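Local structure of ZmpA Glycopeptidase (Clostridium perfringens, 6XSX) at residues V55-D69 with L93-K105. The protein is a bacterial glycopeptidase whose M60 metallopeptidase module, the part crystallised here, probably cleaves the peptide chain of glycosylated proteins. Numbering follows the deposited sequence.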
loop_
_atom_site.group_PDB
_atom_site.type_symbol
_atom_site.label_atom_id
_atom_site.label_comp_id
_atom_site.label_asym_id
_atom_site.label_seq_id
_atom_site.Cartn_x
_atom_site.Cartn_y
_atom_site.Cartn_z
ATOM N N VAL A 55 3.446 -22.223 -21.823
ATOM C CA VAL A 55 3.352 -22.363 -23.267
ATOM C C VAL A 55 4.349 -21.411 -23.929
ATOM O O VAL A 55 4.780 -20.429 -23.320
ATOM C CB VAL A 55 1.914 -22.095 -23.760
ATOM C CG1 VAL A 55 0.972 -23.245 -23.415
ATOM C CG2 VAL A 55 1.370 -20.778 -23.218
ATOM N N LYS A 56 4.693 -21.732 -25.183
ATOM C CA LYS A 56 5.457 -20.881 -26.075
ATOM C C LYS A 56 4.489 -20.177 -27.018
ATOM O O LYS A 56 3.542 -20.798 -27.498
ATOM C CB LYS A 56 6.401 -21.736 -26.930
ATOM C CG LYS A 56 7.429 -22.541 -26.156
ATOM C CD LYS A 56 8.281 -23.431 -27.029
ATOM C CE LYS A 56 9.223 -24.280 -26.196
ATOM N NZ LYS A 56 10.221 -24.984 -27.035
ATOM N N SER A 57 4.754 -18.891 -27.308
ATOM C CA SER A 57 3.999 -18.177 -28.324
ATOM C C SER A 57 4.030 -18.983 -29.620
ATOM O O SER A 57 5.076 -19.499 -29.993
ATOM C CB SER A 57 4.516 -16.763 -28.517
ATOM O OG SER A 57 4.099 -15.917 -27.437
ATOM N N GLY A 58 2.876 -19.098 -30.291
ATOM C CA GLY A 58 2.830 -19.771 -31.580
ATOM C C GLY A 58 2.626 -21.282 -31.474
ATOM O O GLY A 58 2.479 -21.951 -32.496
ATOM N N GLN A 59 2.624 -21.835 -30.253
ATOM C CA GLN A 59 2.314 -23.253 -30.129
ATOM C C GLN A 59 0.798 -23.446 -30.118
ATOM O O GLN A 59 0.040 -22.521 -29.833
ATOM C CB GLN A 59 3.040 -23.916 -28.950
ATOM C CG GLN A 59 2.355 -23.787 -27.597
ATOM C CD GLN A 59 2.917 -24.745 -26.565
ATOM O OE1 GLN A 59 3.905 -24.467 -25.883
ATOM N NE2 GLN A 59 2.270 -25.893 -26.420
ATOM N N VAL A 60 0.387 -24.672 -30.446
ATOM C CA VAL A 60 -1.001 -25.092 -30.390
ATOM C C VAL A 60 -1.218 -25.816 -29.067
ATOM O O VAL A 60 -0.373 -26.597 -28.636
ATOM C CB VAL A 60 -1.336 -26.015 -31.579
ATOM C CG1 VAL A 60 -2.719 -26.645 -31.448
ATOM C CG2 VAL A 60 -1.171 -25.304 -32.917
ATOM N N ILE A 61 -2.351 -25.520 -28.426
ATOM C CA ILE A 61 -2.834 -26.293 -27.293
ATOM C C ILE A 61 -4.285 -26.649 -27.594
ATOM O O ILE A 61 -4.916 -25.992 -28.428
ATOM C CB ILE A 61 -2.701 -25.503 -25.972
ATOM C CG1 ILE A 61 -3.451 -24.168 -26.002
ATOM C CG2 ILE A 61 -1.234 -25.327 -25.594
ATOM C CD1 ILE A 61 -3.740 -23.580 -24.628
ATOM N N THR A 62 -4.785 -27.702 -26.939
ATOM C CA THR A 62 -6.171 -28.110 -27.105
ATOM C C THR A 62 -6.852 -28.068 -25.742
ATOM O O THR A 62 -6.379 -28.683 -24.790
ATOM C CB THR A 62 -6.295 -29.482 -27.788
ATOM O OG1 THR A 62 -5.543 -29.430 -28.999
ATOM C CG2 THR A 62 -7.732 -29.844 -28.096
ATOM N N VAL A 63 -7.926 -27.280 -25.646
ATOM C CA VAL A 63 -8.573 -27.102 -24.357
ATOM C C VAL A 63 -9.998 -27.619 -24.462
ATOM O O VAL A 63 -10.732 -27.240 -25.366
ATOM C CB VAL A 63 -8.536 -25.637 -23.887
ATOM C CG1 VAL A 63 -9.164 -25.473 -22.504
ATOM C CG2 VAL A 63 -7.121 -25.082 -23.908
ATOM N N TYR A 64 -10.354 -28.493 -23.524
ATOM C CA TYR A 64 -11.689 -29.054 -23.448
ATOM C C TYR A 64 -12.459 -28.354 -22.337
ATOM O O TYR A 64 -11.949 -28.211 -21.223
ATOM C CB TYR A 64 -11.594 -30.563 -23.231
ATOM C CG TYR A 64 -11.085 -31.280 -24.451
ATOM C CD1 TYR A 64 -11.946 -31.613 -25.489
ATOM C CD2 TYR A 64 -9.742 -31.586 -24.586
ATOM C CE1 TYR A 64 -11.483 -32.260 -26.626
ATOM C CE2 TYR A 64 -9.266 -32.228 -25.718
ATOM C CZ TYR A 64 -10.137 -32.560 -26.738
ATOM O OH TYR A 64 -9.658 -33.190 -27.849
ATOM N N VAL A 65 -13.675 -27.908 -22.675
ATOM C CA VAL A 65 -14.499 -27.107 -21.786
ATOM C C VAL A 65 -15.863 -27.780 -21.645
ATOM O O VAL A 65 -16.542 -28.047 -22.636
ATOM C CB VAL A 65 -14.642 -25.667 -22.322
ATOM C CG1 VAL A 65 -15.615 -24.839 -21.491
ATOM C CG2 VAL A 65 -13.300 -24.952 -22.454
ATOM N N ASP A 66 -16.261 -28.039 -20.399
ATOM C CA ASP A 66 -17.592 -28.552 -20.113
ATOM C C ASP A 66 -18.346 -27.544 -19.247
ATOM O O ASP A 66 -17.934 -27.264 -18.120
ATOM C CB ASP A 66 -17.494 -29.955 -19.499
ATOM C CG ASP A 66 -18.806 -30.532 -18.987
ATOM O OD1 ASP A 66 -19.872 -29.940 -19.249
ATOM O OD2 ASP A 66 -18.747 -31.578 -18.316
ATOM N N VAL A 67 -19.418 -26.966 -19.810
ATOM C CA VAL A 67 -20.403 -26.173 -19.077
ATOM C C VAL A 67 -21.785 -26.690 -19.478
ATOM O O VAL A 67 -21.903 -27.391 -20.485
ATOM C CB VAL A 67 -20.305 -24.658 -19.379
ATOM C CG1 VAL A 67 -18.982 -24.057 -18.922
ATOM C CG2 VAL A 67 -20.565 -24.346 -20.848
ATOM N N GLU A 68 -22.820 -26.315 -18.714
ATOM C CA GLU A 68 -24.188 -26.576 -19.130
ATOM C C GLU A 68 -24.434 -25.873 -20.458
ATOM O O GLU A 68 -23.995 -24.740 -20.646
ATOM C CB GLU A 68 -25.193 -25.978 -18.149
ATOM C CG GLU A 68 -25.319 -26.745 -16.857
ATOM C CD GLU A 68 -26.296 -26.093 -15.895
ATOM O OE1 GLU A 68 -27.314 -25.534 -16.368
ATOM O OE2 GLU A 68 -26.024 -26.122 -14.685
ATOM N N ASP A 69 -25.170 -26.541 -21.348
ATOM C CA ASP A 69 -25.480 -25.996 -22.661
ATOM C C ASP A 69 -26.034 -24.589 -22.514
ATOM O O ASP A 69 -26.903 -24.362 -21.682
ATOM C CB ASP A 69 -26.490 -26.871 -23.407
ATOM C CG ASP A 69 -25.856 -28.143 -23.930
ATOM O OD1 ASP A 69 -24.651 -28.097 -24.254
ATOM O OD2 ASP A 69 -26.567 -29.175 -23.995
ATOM N N LEU A 93 -13.227 -19.154 -24.797
ATOM C CA LEU A 93 -13.377 -20.593 -24.950
ATOM C C LEU A 93 -14.840 -20.889 -25.244
ATOM O O LEU A 93 -15.727 -20.192 -24.765
ATOM C CB LEU A 93 -12.972 -21.309 -23.654
ATOM C CG LEU A 93 -11.509 -21.195 -23.230
ATOM C CD1 LEU A 93 -11.299 -21.802 -21.848
ATOM C CD2 LEU A 93 -10.586 -21.865 -24.240
ATOM N N SER A 94 -15.077 -21.963 -25.996
ATOM C CA SER A 94 -16.437 -22.425 -26.209
ATOM C C SER A 94 -16.608 -23.815 -25.601
ATOM O O SER A 94 -15.628 -24.482 -25.275
ATOM C CB SER A 94 -16.770 -22.393 -27.668
ATOM O OG SER A 94 -15.645 -22.809 -28.422
ATOM N N LYS A 95 -17.859 -24.251 -25.415
ATOM C CA LYS A 95 -18.035 -25.599 -24.901
ATOM C C LYS A 95 -17.464 -26.616 -25.896
ATOM O O LYS A 95 -17.558 -26.429 -27.112
ATOM C CB LYS A 95 -19.500 -25.875 -24.549
ATOM C CG LYS A 95 -19.759 -27.315 -24.130
ATOM C CD LYS A 95 -21.167 -27.580 -23.648
ATOM C CE LYS A 95 -21.346 -29.020 -23.204
ATOM N NZ LYS A 95 -22.628 -29.170 -22.477
ATOM N N GLY A 96 -16.877 -27.695 -25.359
ATOM C CA GLY A 96 -16.262 -28.733 -26.170
ATOM C C GLY A 96 -14.780 -28.452 -26.422
ATOM O O GLY A 96 -14.080 -27.941 -25.546
ATOM N N LYS A 97 -14.329 -28.752 -27.644
ATOM C CA LYS A 97 -12.917 -28.742 -28.013
ATOM C C LYS A 97 -12.503 -27.356 -28.513
ATOM O O LYS A 97 -13.230 -26.734 -29.283
ATOM C CB LYS A 97 -12.695 -29.802 -29.102
ATOM C CG LYS A 97 -11.279 -29.939 -29.644
ATOM C CD LYS A 97 -11.216 -30.853 -30.858
ATOM C CE LYS A 97 -9.816 -31.004 -31.410
ATOM N NZ LYS A 97 -9.791 -31.935 -32.567
ATOM N N ASN A 98 -11.327 -26.881 -28.071
ATOM C CA ASN A 98 -10.781 -25.610 -28.527
ATOM C C ASN A 98 -9.334 -25.821 -28.970
ATOM O O ASN A 98 -8.468 -26.112 -28.144
ATOM C CB ASN A 98 -10.796 -24.533 -27.431
ATOM C CG ASN A 98 -12.165 -24.228 -26.860
ATOM O OD1 ASN A 98 -12.765 -23.207 -27.183
ATOM N ND2 ASN A 98 -12.673 -25.107 -26.014
ATOM N N VAL A 99 -9.077 -25.654 -30.271
ATOM C CA VAL A 99 -7.720 -25.677 -30.793
ATOM C C VAL A 99 -7.204 -24.237 -30.792
ATOM O O VAL A 99 -7.665 -23.414 -31.580
ATOM C CB VAL A 99 -7.658 -26.341 -32.188
ATOM C CG1 VAL A 99 -6.223 -26.460 -32.692
ATOM C CG2 VAL A 99 -8.323 -27.721 -32.184
ATOM N N ILE A 100 -6.265 -23.941 -29.878
ATOM C CA ILE A 100 -5.803 -22.580 -29.652
ATOM C C ILE A 100 -4.332 -22.434 -30.040
ATOM O O ILE A 100 -3.475 -23.200 -29.585
ATOM C CB ILE A 100 -6.046 -22.125 -28.197
ATOM C CG1 ILE A 100 -7.531 -22.210 -27.822
ATOM C CG2 ILE A 100 -5.509 -20.713 -27.976
ATOM C CD1 ILE A 100 -7.765 -22.237 -26.344
ATOM N N THR A 101 -4.065 -21.402 -30.853
ATOM C CA THR A 101 -2.717 -20.914 -31.115
ATOM C C THR A 101 -2.377 -19.863 -30.060
ATOM O O THR A 101 -3.086 -18.868 -29.911
ATOM C CB THR A 101 -2.561 -20.406 -32.559
ATOM O OG1 THR A 101 -2.867 -21.505 -33.418
ATOM C CG2 THR A 101 -1.164 -19.918 -32.888
ATOM N N ILE A 102 -1.300 -20.108 -29.309
ATOM C CA ILE A 102 -0.897 -19.166 -28.275
ATOM C C ILE A 102 -0.431 -17.876 -28.947
ATOM O O ILE A 102 0.384 -17.914 -29.857
ATOM C CB ILE A 102 0.167 -19.785 -27.342
ATOM C CG1 ILE A 102 -0.388 -21.017 -26.617
ATOM C CG2 ILE A 102 0.707 -18.741 -26.364
ATOM C CD1 ILE A 102 -1.684 -20.759 -25.844
ATOM N N PRO A 103 -0.938 -16.688 -28.550
ATOM C CA PRO A 103 -0.530 -15.444 -29.201
ATOM C C PRO A 103 0.877 -14.992 -28.803
ATOM O O PRO A 103 1.534 -15.599 -27.947
ATOM C CB PRO A 103 -1.593 -14.448 -28.714
ATOM C CG PRO A 103 -1.976 -14.968 -27.340
ATOM C CD PRO A 103 -1.917 -16.477 -27.472
ATOM N N GLU A 104 1.312 -13.891 -29.422
ATOM C CA GLU A 104 2.664 -13.390 -29.257
ATOM C C GLU A 104 2.613 -11.878 -29.041
ATOM O O GLU A 104 1.988 -11.156 -29.816
ATOM C CB GLU A 104 3.493 -13.758 -30.490
ATOM C CG GLU A 104 4.951 -13.354 -30.375
ATOM C CD GLU A 104 5.817 -13.633 -31.597
ATOM O OE1 GLU A 104 5.273 -14.138 -32.600
ATOM O OE2 GLU A 104 7.039 -13.337 -31.547
ATOM N N LYS A 105 3.273 -11.408 -27.975
ATOM C CA LYS A 105 3.363 -9.985 -27.700
ATOM C C LYS A 105 4.422 -9.366 -28.615
ATOM O O LYS A 105 5.362 -10.049 -29.016
ATOM C CB LYS A 105 3.681 -9.753 -26.218
ATOM C CG LYS A 105 2.539 -10.020 -25.244
ATOM C CD LYS A 105 1.303 -9.182 -25.533
ATOM C CE LYS A 105 0.275 -9.259 -24.427
ATOM N NZ LYS A 105 -0.729 -8.174 -24.518
HETATM O O HOH W 1 4.586 -13.477 -26.732
#
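Lys95 reaches along segment 55-69 with its chain fully extended, CG anti to the backbone N (chi1 175°). Its CB touches Val67 CG2, Lys95 CG passes Val65 O at 3.6 Å, CD and CE run over Val67 O, and NZ ends between two acceptors. Val67 O takes Lys95 NZ at 2.8 Å almost in line with its carbonyl bond, whereas Lys95 NZ meets Asp69 OD1 from above the carboxylate plane in a salt bridge; a bound MES sulfonate also pairs with it. Further along, Asn98 turns its amide toward the loop that leads into its strand: ND2 donates to Val63 O (3.0 Å), above that carbonyl's plane, and to Ser94 O, while OD1 receives Ser94 N on a lone pair. With both ends of the amide held, its rotation is fixed. On the same face Val63 CG2 meets Ile100 CD1. Just past the strand, Ile102 packs onto Ile61, their side chains crossing at about a right angle, CD1 to CD1 3.7 Å. Within the type II turn Lys56-Gln59, Ser57 OG donates to Pro103 O at 2.6 Å and receives a water that bridges to Lys105 N. The backbone ladder of 60-66 and 96-101, its Asn98 N to Val63 O rung weak, is an antiparallel pair at the edge of a four-stranded sheet.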